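Local structure of exocyst complex component EXO70 (Saccharomyces cerevisiae, 2B1E) at residues F242-F247 with Q283-D288; E340-S345 with S369-D374; K350-Q355 with C375-A380. The protein acts in the exocyst complex, which tethers secretory vesicles to sites of exocytosis, and plays a role in assembling that complex. All coordinates share one frame; numbering follows the deposited sequence.

Contact 1 (F242-F247 with Q283-D288)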
loop_
_atom_site.group_PDB
_atom_site.type_symbol
_atom_site.label_atom_id
_atom_site.label_comp_id
_atom_site.label_asym_id
_atom_site.label_seq_id
_atom_site.Cartn_x
_atom_site.Cartn_y
_atom_site.Cartn_z
ATOM N N PHE A 242 -1.806 -0.664 12.714
ATOM C CA PHE A 242 -2.006 -2.108 12.734
ATOM C C PHE A 242 -1.248 -2.813 11.616
ATOM O O PHE A 242 -0.795 -3.946 11.789
ATOM C CB PHE A 242 -3.496 -2.441 12.624
ATOM C CG PHE A 242 -4.260 -2.233 13.899
ATOM C CD1 PHE A 242 -3.920 -2.940 15.052
ATOM C CD2 PHE A 242 -5.325 -1.336 13.951
ATOM C CE1 PHE A 242 -4.630 -2.758 16.238
ATOM C CE2 PHE A 242 -6.044 -1.145 15.133
ATOM C CZ PHE A 242 -5.695 -1.858 16.280
ATOM N N GLY A 243 -1.109 -2.145 10.474
ATOM C CA GLY A 243 -0.406 -2.746 9.354
ATOM C C GLY A 243 -0.629 -2.020 8.040
ATOM O O GLY A 243 0.262 -1.966 7.193
ATOM N N PHE A 244 -1.823 -1.468 7.860
ATOM C CA PHE A 244 -2.143 -0.738 6.639
ATOM C C PHE A 244 -1.452 0.615 6.655
ATOM O O PHE A 244 -1.468 1.344 5.663
ATOM C CB PHE A 244 -3.656 -0.551 6.514
ATOM C CG PHE A 244 -4.398 -1.824 6.226
ATOM C CD1 PHE A 244 -5.643 -2.061 6.794
ATOM C CD2 PHE A 244 -3.852 -2.787 5.385
ATOM C CE1 PHE A 244 -6.328 -3.241 6.531
ATOM C CE2 PHE A 244 -4.532 -3.969 5.114
ATOM C CZ PHE A 244 -5.771 -4.196 5.689
ATOM N N PHE A 245 -0.845 0.947 7.790
ATOM C CA PHE A 245 -0.138 2.210 7.923
ATOM C C PHE A 245 1.049 2.214 6.970
ATOM O O PHE A 245 1.510 3.272 6.538
ATOM C CB PHE A 245 0.352 2.406 9.358
ATOM C CG PHE A 245 1.082 3.702 9.572
ATOM C CD1 PHE A 245 0.472 4.915 9.261
ATOM C CD2 PHE A 245 2.379 3.713 10.072
ATOM C CE1 PHE A 245 1.142 6.114 9.442
ATOM C CE2 PHE A 245 3.058 4.914 10.258
ATOM C CZ PHE A 245 2.437 6.116 9.942
ATOM N N SER A 246 1.533 1.022 6.645
ATOM C CA SER A 246 2.662 0.875 5.741
ATOM C C SER A 246 2.384 1.561 4.405
ATOM O O SER A 246 3.297 2.090 3.771
ATOM C CB SER A 246 2.962 -0.605 5.511
ATOM O OG SER A 246 1.843 -1.266 4.952
ATOM N N PHE A 247 1.126 1.551 3.976
ATOM C CA PHE A 247 0.764 2.192 2.717
ATOM C C PHE A 247 1.057 3.688 2.778
ATOM O O PHE A 247 1.478 4.285 1.785
ATOM C CB PHE A 247 -0.721 1.977 2.397
ATOM C CG PHE A 247 -1.072 0.560 2.032
ATOM C CD1 PHE A 247 -0.285 -0.159 1.135
ATOM C CD2 PHE A 247 -2.215 -0.043 2.553
ATOM C CE1 PHE A 247 -0.634 -1.458 0.758
ATOM C CE2 PHE A 247 -2.572 -1.338 2.183
ATOM C CZ PHE A 247 -1.780 -2.047 1.284
ATOM N N GLN A 283 4.488 -6.022 1.062
ATOM C CA GLN A 283 4.368 -7.241 0.265
ATOM C C GLN A 283 3.912 -8.401 1.142
ATOM O O GLN A 283 3.130 -9.244 0.711
ATOM C CB GLN A 283 5.700 -7.603 -0.402
ATOM C CG GLN A 283 5.630 -8.902 -1.211
ATOM C CD GLN A 283 6.972 -9.342 -1.770
ATOM O OE1 GLN A 283 7.572 -8.656 -2.598
ATOM N NE2 GLN A 283 7.448 -10.496 -1.318
ATOM N N SER A 284 4.408 -8.443 2.373
ATOM C CA SER A 284 4.039 -9.504 3.298
ATOM C C SER A 284 2.600 -9.309 3.747
ATOM O O SER A 284 1.937 -10.247 4.182
ATOM C CB SER A 284 4.963 -9.491 4.514
ATOM O OG SER A 284 6.308 -9.716 4.131
ATOM N N LEU A 285 2.120 -8.077 3.639
ATOM C CA LEU A 285 0.760 -7.761 4.038
ATOM C C LEU A 285 -0.228 -8.611 3.234
ATOM O O LEU A 285 -1.231 -9.088 3.766
ATOM C CB LEU A 285 0.494 -6.271 3.817
ATOM C CG LEU A 285 -0.717 -5.672 4.528
ATOM C CD1 LEU A 285 -0.609 -5.936 6.020
ATOM C CD2 LEU A 285 -0.788 -4.173 4.248
ATOM N N PHE A 286 0.076 -8.813 1.955
ATOM C CA PHE A 286 -0.776 -9.602 1.069
ATOM C C PHE A 286 -0.607 -11.096 1.315
ATOM O O PHE A 286 -1.588 -11.820 1.494
ATOM C CB PHE A 286 -0.453 -9.268 -0.388
ATOM C CG PHE A 286 -0.845 -7.873 -0.785
ATOM C CD1 PHE A 286 -2.105 -7.615 -1.305
ATOM C CD2 PHE A 286 0.029 -6.809 -0.585
ATOM C CE1 PHE A 286 -2.494 -6.316 -1.619
ATOM C CE2 PHE A 286 -0.351 -5.507 -0.895
ATOM C CZ PHE A 286 -1.615 -5.260 -1.412
ATOM N N ARG A 287 0.639 -11.555 1.323
ATOM C CA ARG A 287 0.918 -12.964 1.562
ATOM C C ARG A 287 0.274 -13.380 2.884
ATOM O O ARG A 287 -0.282 -14.473 3.002
ATOM C CB ARG A 287 2.427 -13.194 1.624
ATOM C CG ARG A 287 2.836 -14.651 1.729
ATOM C CD ARG A 287 4.346 -14.769 1.883
ATOM N NE ARG A 287 4.824 -16.144 1.763
ATOM C CZ ARG A 287 4.549 -17.123 2.622
ATOM N NH1 ARG A 287 3.787 -16.892 3.683
ATOM N NH2 ARG A 287 5.048 -18.336 2.422
ATOM N N ASP A 288 0.342 -12.491 3.870
ATOM C CA ASP A 288 -0.218 -12.751 5.190
ATOM C C ASP A 288 -1.729 -12.932 5.178
ATOM O O ASP A 288 -2.260 -13.775 5.899
ATOM C CB ASP A 288 0.143 -11.618 6.153
ATOM C CG ASP A 288 -0.430 -11.830 7.538
ATOM O OD1 ASP A 288 -0.115 -12.867 8.161
ATOM O OD2 ASP A 288 -1.200 -10.963 8.004
#
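At the start of helix 245-259, Leu285 of helix 268-299 reaches across to Phe244, Ser246 and Phe247. One methyl does nearly all the touching. CD2 of Leu285 lies 3.5 Å from CD2 of Phe244, at the ring edge and near its plane. The same methyl is 3.8 Å from CZ of Phe247, which it meets obliquely. With chi1 at -163°, CG of Leu285 points away from its own backbone N and extends the branched end toward the other segment. Both helices belong to the all-helical rod of EXO70, and the contact packs the first turn of one helix against the middle of the next. Phe286 adds a looser touch, with its CZ 4.2 Å from CZ of Phe247, at the edge of the Phe247 ring. No hydrogen bond crosses between the segments. Within the turn, OG of Ser246 donates to O of Gly243 at 2.8 Å, nearly in line with the carbonyl bond. That oxygen also accepts from the backbone N of Ser246. Gly243 O is 3.8 Å from Leu285 CD2. Phe323 of helix 311-323 packs on Phe244, Leu285 and Phe286.

Contact 2 (E340-S345 with S369-D374)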
loop_
_atom_site.group_PDB
_atom_site.type_symbol
_atom_site.label_atom_id
_atom_site.label_comp_id
_atom_site.label_asym_id
_atom_site.label_seq_id
_atom_site.Cartn_x
_atom_site.Cartn_y
_atom_site.Cartn_z
ATOM N N GLU A 340 2.403 -15.361 -7.378
ATOM C CA GLU A 340 3.102 -16.404 -6.644
ATOM C C GLU A 340 3.757 -15.868 -5.379
ATOM O O GLU A 340 4.313 -16.629 -4.590
ATOM C CB GLU A 340 4.145 -17.067 -7.544
ATOM C CG GLU A 340 3.536 -17.699 -8.787
ATOM C CD GLU A 340 4.559 -18.410 -9.649
ATOM O OE1 GLU A 340 5.551 -17.764 -10.045
ATOM O OE2 GLU A 340 4.365 -19.613 -9.934
ATOM N N ASN A 341 3.683 -14.555 -5.185
ATOM C CA ASN A 341 4.259 -13.928 -3.999
ATOM C C ASN A 341 3.303 -14.010 -2.811
ATOM O O ASN A 341 3.718 -13.860 -1.661
ATOM C CB ASN A 341 4.605 -12.458 -4.272
ATOM C CG ASN A 341 5.892 -12.291 -5.061
ATOM O OD1 ASN A 341 6.317 -11.169 -5.345
ATOM N ND2 ASN A 341 6.522 -13.408 -5.415
ATOM N N TRP A 342 2.022 -14.246 -3.088
ATOM C CA TRP A 342 1.032 -14.342 -2.023
ATOM C C TRP A 342 0.374 -15.718 -1.931
ATOM O O TRP A 342 -0.292 -16.022 -0.942
ATOM C CB TRP A 342 -0.040 -13.251 -2.184
ATOM C CG TRP A 342 -0.914 -13.371 -3.408
ATOM C CD1 TRP A 342 -1.772 -14.387 -3.704
ATOM C CD2 TRP A 342 -1.046 -12.413 -4.468
ATOM N NE1 TRP A 342 -2.434 -14.123 -4.878
ATOM C CE2 TRP A 342 -2.008 -12.917 -5.369
ATOM C CE3 TRP A 342 -0.445 -11.175 -4.742
ATOM C CZ2 TRP A 342 -2.388 -12.228 -6.529
ATOM C CZ3 TRP A 342 -0.823 -10.486 -5.897
ATOM C CH2 TRP A 342 -1.787 -11.017 -6.776
ATOM N N LEU A 343 0.555 -16.549 -2.952
ATOM C CA LEU A 343 -0.024 -17.891 -2.941
ATOM C C LEU A 343 0.911 -18.876 -2.250
ATOM O O LEU A 343 2.128 -18.690 -2.240
ATOM C CB LEU A 343 -0.292 -18.386 -4.366
ATOM C CG LEU A 343 -1.395 -17.723 -5.192
ATOM C CD1 LEU A 343 -1.478 -18.409 -6.547
ATOM C CD2 LEU A 343 -2.725 -17.823 -4.469
ATOM N N PRO A 344 0.350 -19.946 -1.663
ATOM C CA PRO A 344 1.159 -20.956 -0.977
ATOM C C PRO A 344 2.137 -21.634 -1.937
ATOM O O PRO A 344 1.861 -21.763 -3.128
ATOM C CB PRO A 344 0.111 -21.915 -0.420
ATOM C CG PRO A 344 -0.993 -21.816 -1.423
ATOM C CD PRO A 344 -1.070 -20.331 -1.664
ATOM N N SER A 345 3.279 -22.060 -1.402
ATOM C CA SER A 345 4.329 -22.709 -2.183
ATOM C C SER A 345 3.847 -23.498 -3.396
ATOM O O SER A 345 3.983 -23.041 -4.531
ATOM C CB SER A 345 5.160 -23.626 -1.283
ATOM O OG SER A 345 5.801 -22.885 -0.260
ATOM N N SER A 369 -7.067 -7.298 -8.559
ATOM C CA SER A 369 -8.337 -8.011 -8.667
ATOM C C SER A 369 -8.077 -9.490 -8.445
ATOM O O SER A 369 -8.842 -10.164 -7.758
ATOM C CB SER A 369 -8.973 -7.821 -10.048
ATOM O OG SER A 369 -10.146 -8.618 -10.168
ATOM N N CYS A 370 -6.990 -9.983 -9.031
ATOM C CA CYS A 370 -6.626 -11.386 -8.902
ATOM C C CYS A 370 -6.437 -11.723 -7.427
ATOM O O CYS A 370 -6.914 -12.754 -6.949
ATOM C CB CYS A 370 -5.341 -11.682 -9.681
ATOM S SG CYS A 370 -4.977 -13.452 -9.867
ATOM N N PHE A 371 -5.742 -10.847 -6.706
ATOM C CA PHE A 371 -5.500 -11.049 -5.280
ATOM C C PHE A 371 -6.799 -11.214 -4.499
ATOM O O PHE A 371 -6.923 -12.111 -3.671
ATOM C CB PHE A 371 -4.726 -9.865 -4.689
ATOM C CG PHE A 371 -4.645 -9.893 -3.189
ATOM C CD1 PHE A 371 -3.884 -10.858 -2.539
ATOM C CD2 PHE A 371 -5.375 -8.988 -2.426
ATOM C CE1 PHE A 371 -3.852 -10.924 -1.150
ATOM C CE2 PHE A 371 -5.351 -9.047 -1.031
ATOM C CZ PHE A 371 -4.587 -10.019 -0.392
ATOM N N ILE A 372 -7.762 -10.332 -4.748
ATOM C CA ILE A 372 -9.029 -10.410 -4.040
ATOM C C ILE A 372 -9.731 -11.717 -4.393
ATOM O O ILE A 372 -10.237 -12.411 -3.514
ATOM C CB ILE A 372 -9.950 -9.228 -4.402
ATOM C CG1 ILE A 372 -9.186 -7.908 -4.242
ATOM C CG2 ILE A 372 -11.189 -9.241 -3.521
ATOM C CD1 ILE A 372 -8.476 -7.754 -2.912
ATOM N N SER A 373 -9.746 -12.040 -5.683
ATOM C CA SER A 373 -10.375 -13.263 -6.168
ATOM C C SER A 373 -9.657 -14.481 -5.590
ATOM O O SER A 373 -10.292 -15.475 -5.243
ATOM C CB SER A 373 -10.345 -13.308 -7.703
ATOM O OG SER A 373 -11.257 -12.374 -8.272
ATOM N N ASP A 374 -8.334 -14.400 -5.485
ATOM C CA ASP A 374 -7.557 -15.504 -4.929
ATOM C C ASP A 374 -7.917 -15.701 -3.458
ATOM O O ASP A 374 -8.000 -16.834 -2.979
ATOM C CB ASP A 374 -6.056 -15.235 -5.063
ATOM C CG ASP A 374 -5.532 -15.538 -6.453
ATOM O OD1 ASP A 374 -6.313 -16.029 -7.295
ATOM O OD2 ASP A 374 -4.332 -15.292 -6.701
#
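Trp342 lays its indole against Phe371 and points its ring nitrogen at Asp374. The contact fastens the loop between helices 327-333 and 364-391 to the second of these, within the C-terminal helical region of the Exo70 family. The aromatic pair is T-shaped: the edge of Phe371 faces the five-membered ring of Trp342, with centroids 5.3 Å apart and planes at 74°. CD1 of Phe371 makes the approach and sits 3.8 Å from CD2 of Trp342. The CB of Phe371 covers the six-membered ring in a CH-pi contact, 3.9 Å from the centroid of that Trp342 ring. Beside it, CZ2 of Trp342 comes close to the helix backbone, 3.6 Å from CA of Phe371. Phe371 also packs edge-to-face with Phe286 of helix 268-299.

Trp342 has its CG between the backbone N and the carbonyl carbon (chi1 66°), which turns the indole toward the helix. Asp374 meets the edge of this ring, its carboxylate steeply turned against the indole. Its buried charge has further partners: Arg339 forms a salt bridge with OD2 and Arg444 one with OD1. CD2 of Leu343 lies across from the same carboxylate, 3.7 Å from OD2 of Asp374. NE1 of Trp342 donates to OD2 of Asp374 at 2.9 Å, with an N-H...O angle of 156°; the oxygen lies in the indole plane and uses its anti lone pair.

Contact 3 (K350-Q355 with C375-A380)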
loop_
_atom_site.group_PDB
_atom_site.type_symbol
_atom_site.label_atom_id
_atom_site.label_comp_id
_atom_site.label_asym_id
_atom_site.label_seq_id
_atom_site.Cartn_x
_atom_site.Cartn_y
_atom_site.Cartn_z
ATOM N N LYS A 350 -6.535 -26.371 -9.861
ATOM C CA LYS A 350 -7.940 -26.743 -9.766
ATOM C C LYS A 350 -8.648 -26.053 -8.613
ATOM O O LYS A 350 -9.870 -25.922 -8.630
ATOM C CB LYS A 350 -8.101 -28.262 -9.630
ATOM C CG LYS A 350 -7.996 -28.806 -8.211
ATOM C CD LYS A 350 -8.696 -30.167 -8.111
ATOM C CE LYS A 350 -8.730 -30.694 -6.679
ATOM N NZ LYS A 350 -9.576 -31.923 -6.546
ATOM N N GLU A 351 -7.878 -25.612 -7.620
ATOM C CA GLU A 351 -8.431 -24.934 -6.447
ATOM C C GLU A 351 -8.680 -23.438 -6.624
ATOM O O GLU A 351 -9.044 -22.747 -5.668
ATOM C CB GLU A 351 -7.518 -25.144 -5.240
ATOM C CG GLU A 351 -7.703 -26.484 -4.560
ATOM C CD GLU A 351 -6.830 -26.641 -3.330
ATOM O OE1 GLU A 351 -6.703 -25.672 -2.551
ATOM O OE2 GLU A 351 -6.280 -27.743 -3.135
ATOM N N TYR A 352 -8.472 -22.929 -7.835
ATOM C CA TYR A 352 -8.700 -21.511 -8.090
ATOM C C TYR A 352 -9.600 -21.348 -9.297
ATOM O O TYR A 352 -9.727 -22.262 -10.108
ATOM C CB TYR A 352 -7.378 -20.772 -8.312
ATOM C CG TYR A 352 -6.447 -20.854 -7.127
ATOM C CD1 TYR A 352 -5.619 -21.958 -6.945
ATOM C CD2 TYR A 352 -6.427 -19.849 -6.160
ATOM C CE1 TYR A 352 -4.797 -22.064 -5.834
ATOM C CE2 TYR A 352 -5.607 -19.945 -5.042
ATOM C CZ TYR A 352 -4.796 -21.058 -4.888
ATOM O OH TYR A 352 -3.984 -21.170 -3.784
ATOM N N THR A 353 -10.238 -20.190 -9.413
ATOM C CA THR A 353 -11.133 -19.958 -10.532
ATOM C C THR A 353 -10.501 -19.115 -11.633
ATOM O O THR A 353 -11.195 -18.615 -12.519
ATOM C CB THR A 353 -12.443 -19.300 -10.056
ATOM O OG1 THR A 353 -12.145 -18.184 -9.214
ATOM C CG2 THR A 353 -13.283 -20.305 -9.288
ATOM N N LEU A 354 -9.181 -18.965 -11.577
ATOM C CA LEU A 354 -8.461 -18.200 -12.594
ATOM C C LEU A 354 -8.427 -18.998 -13.895
ATOM O O LEU A 354 -7.944 -20.128 -13.911
ATOM C CB LEU A 354 -7.022 -17.931 -12.148
ATOM C CG LEU A 354 -6.144 -17.314 -13.242
ATOM C CD1 LEU A 354 -6.667 -15.922 -13.573
ATOM C CD2 LEU A 354 -4.698 -17.247 -12.787
ATOM N N GLN A 355 -8.938 -18.414 -14.977
ATOM C CA GLN A 355 -8.942 -19.090 -16.273
ATOM C C GLN A 355 -8.118 -18.325 -17.309
ATOM O O GLN A 355 -8.164 -17.093 -17.379
ATOM C CB GLN A 355 -10.375 -19.268 -16.791
ATOM C CG GLN A 355 -11.297 -19.988 -15.831
ATOM C CD GLN A 355 -12.522 -20.572 -16.511
ATOM O OE1 GLN A 355 -13.253 -19.873 -17.216
ATOM N NE2 GLN A 355 -12.754 -21.863 -16.298
ATOM N N CYS A 375 -8.142 -14.595 -2.754
ATOM C CA CYS A 375 -8.511 -14.641 -1.343
ATOM C C CYS A 375 -9.856 -15.335 -1.141
ATOM O O CYS A 375 -10.011 -16.163 -0.237
ATOM C CB CYS A 375 -8.579 -13.222 -0.760
ATOM S SG CYS A 375 -6.968 -12.483 -0.333
ATOM N N ILE A 376 -10.834 -14.990 -1.975
ATOM C CA ILE A 376 -12.157 -15.590 -1.870
ATOM C C ILE A 376 -12.095 -17.064 -2.263
ATOM O O ILE A 376 -12.782 -17.891 -1.668
ATOM C CB ILE A 376 -13.176 -14.820 -2.735
ATOM C CG1 ILE A 376 -13.302 -13.390 -2.197
ATOM C CG2 ILE A 376 -14.538 -15.501 -2.687
ATOM C CD1 ILE A 376 -14.052 -12.447 -3.120
ATOM N N ASP A 377 -11.261 -17.397 -3.248
ATOM C CA ASP A 377 -11.103 -18.793 -3.653
ATOM C C ASP A 377 -10.519 -19.591 -2.486
ATOM O O ASP A 377 -10.951 -20.715 -2.195
ATOM C CB ASP A 377 -10.134 -18.925 -4.834
ATOM C CG ASP A 377 -10.798 -18.702 -6.181
ATOM O OD1 ASP A 377 -12.042 -18.597 -6.244
ATOM O OD2 ASP A 377 -10.057 -18.644 -7.187
ATOM N N THR A 378 -9.518 -19.009 -1.833
ATOM C CA THR A 378 -8.849 -19.665 -0.718
ATOM C C THR A 378 -9.812 -19.903 0.435
ATOM O O THR A 378 -9.773 -20.949 1.076
ATOM C CB THR A 378 -7.639 -18.827 -0.235
ATOM O OG1 THR A 378 -6.759 -18.604 -1.345
ATOM C CG2 THR A 378 -6.881 -19.560 0.876
ATOM N N LEU A 379 -10.672 -18.930 0.700
ATOM C CA LEU A 379 -11.658 -19.064 1.769
ATOM C C LEU A 379 -12.628 -20.215 1.479
ATOM O O LEU A 379 -12.864 -21.083 2.326
ATOM C CB LEU A 379 -12.451 -17.762 1.920
ATOM C CG LEU A 379 -13.645 -17.829 2.877
ATOM C CD1 LEU A 379 -13.167 -18.082 4.319
ATOM C CD2 LEU A 379 -14.417 -16.530 2.786
ATOM N N ALA A 380 -13.197 -20.214 0.278
ATOM C CA ALA A 380 -14.150 -21.244 -0.109
ATOM C C ALA A 380 -13.562 -22.654 -0.067
ATOM O O ALA A 380 -14.134 -23.542 0.565
ATOM C CB ALA A 380 -14.713 -20.947 -1.507
HETATM O O HOH W 1 -4.484 -20.099 -1.309
#
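Asp377 of helix 364-391 takes hold of Thr353 in the loop that leads to this helix. The backbone N of Thr353 donates to OD2 of Asp377 at 2.7 Å. The bond is fairly straight, with an N-H...O angle of 161°, and the N-H comes from above the carboxylate plane, 42° out of it. OG1 of Thr353 lies close to both carboxylate oxygens, 2.9 Å from OD2 and 3.0 Å from OD1 of Asp377. A chi1 of 49° tucks OG1 of Thr353 in among its own backbone atoms, on the side of the carboxylate, while CG2 stands beside OD1 of Asp377 at 3.7 Å.

Tyr352 packs next to this pair. Its CB is 3.6 Å from OD2 of Asp377, and that oxygen lies obliquely to the Tyr352 ring. Further along, Tyr352 and Thr378 lie side by side, pointing the same way. A water joins their ends: it is 2.7 Å from OH of Tyr352 and donates to OG1 of Thr378. That OG1 is also bonded to the backbone O of Asp374, one turn earlier.

Arg444 of helix 440-473, outside both segments, joins the two residues: its NH2 forms a salt bridge with OD2 of Asp377 and its NE a hydrogen bond with OG1 of Thr353. Replacing Asp377 by an alanine would probably cost the N-H of Thr353 its acceptor on the helix and deprive Arg444 of one of its acidic partners. Arg339 lies against the Tyr352 ring as a cation-pi partner. With Tyr352 packing beside it, this is a largely polar attachment of an interhelical loop to the flank of a long helix in an all-helical fold.

Overall arrangement
Contacts 2 and 3 both tie the loop between helices 327-333 and 364-391 to helix 364-391, and their centres are about 9 Å apart. Their segments alternate along the chain. Contact 1 precedes both and joins helices 245-259 and 268-299. Contact 2 is the buried one; contacts 1 and 3 are partly buried. The chemistry changes along the row. Contact 1 is apolar across its segments, contact 2 mixes aromatic packing with a buried carboxylate, and contact 3 is mainly polar. Phe286 and Phe371 connect contacts 1 and 2, while Leu343 against Tyr352 connects 2 and 3. Arg444 serves the acids of both later contacts. Contacts 1 and 3 do not touch.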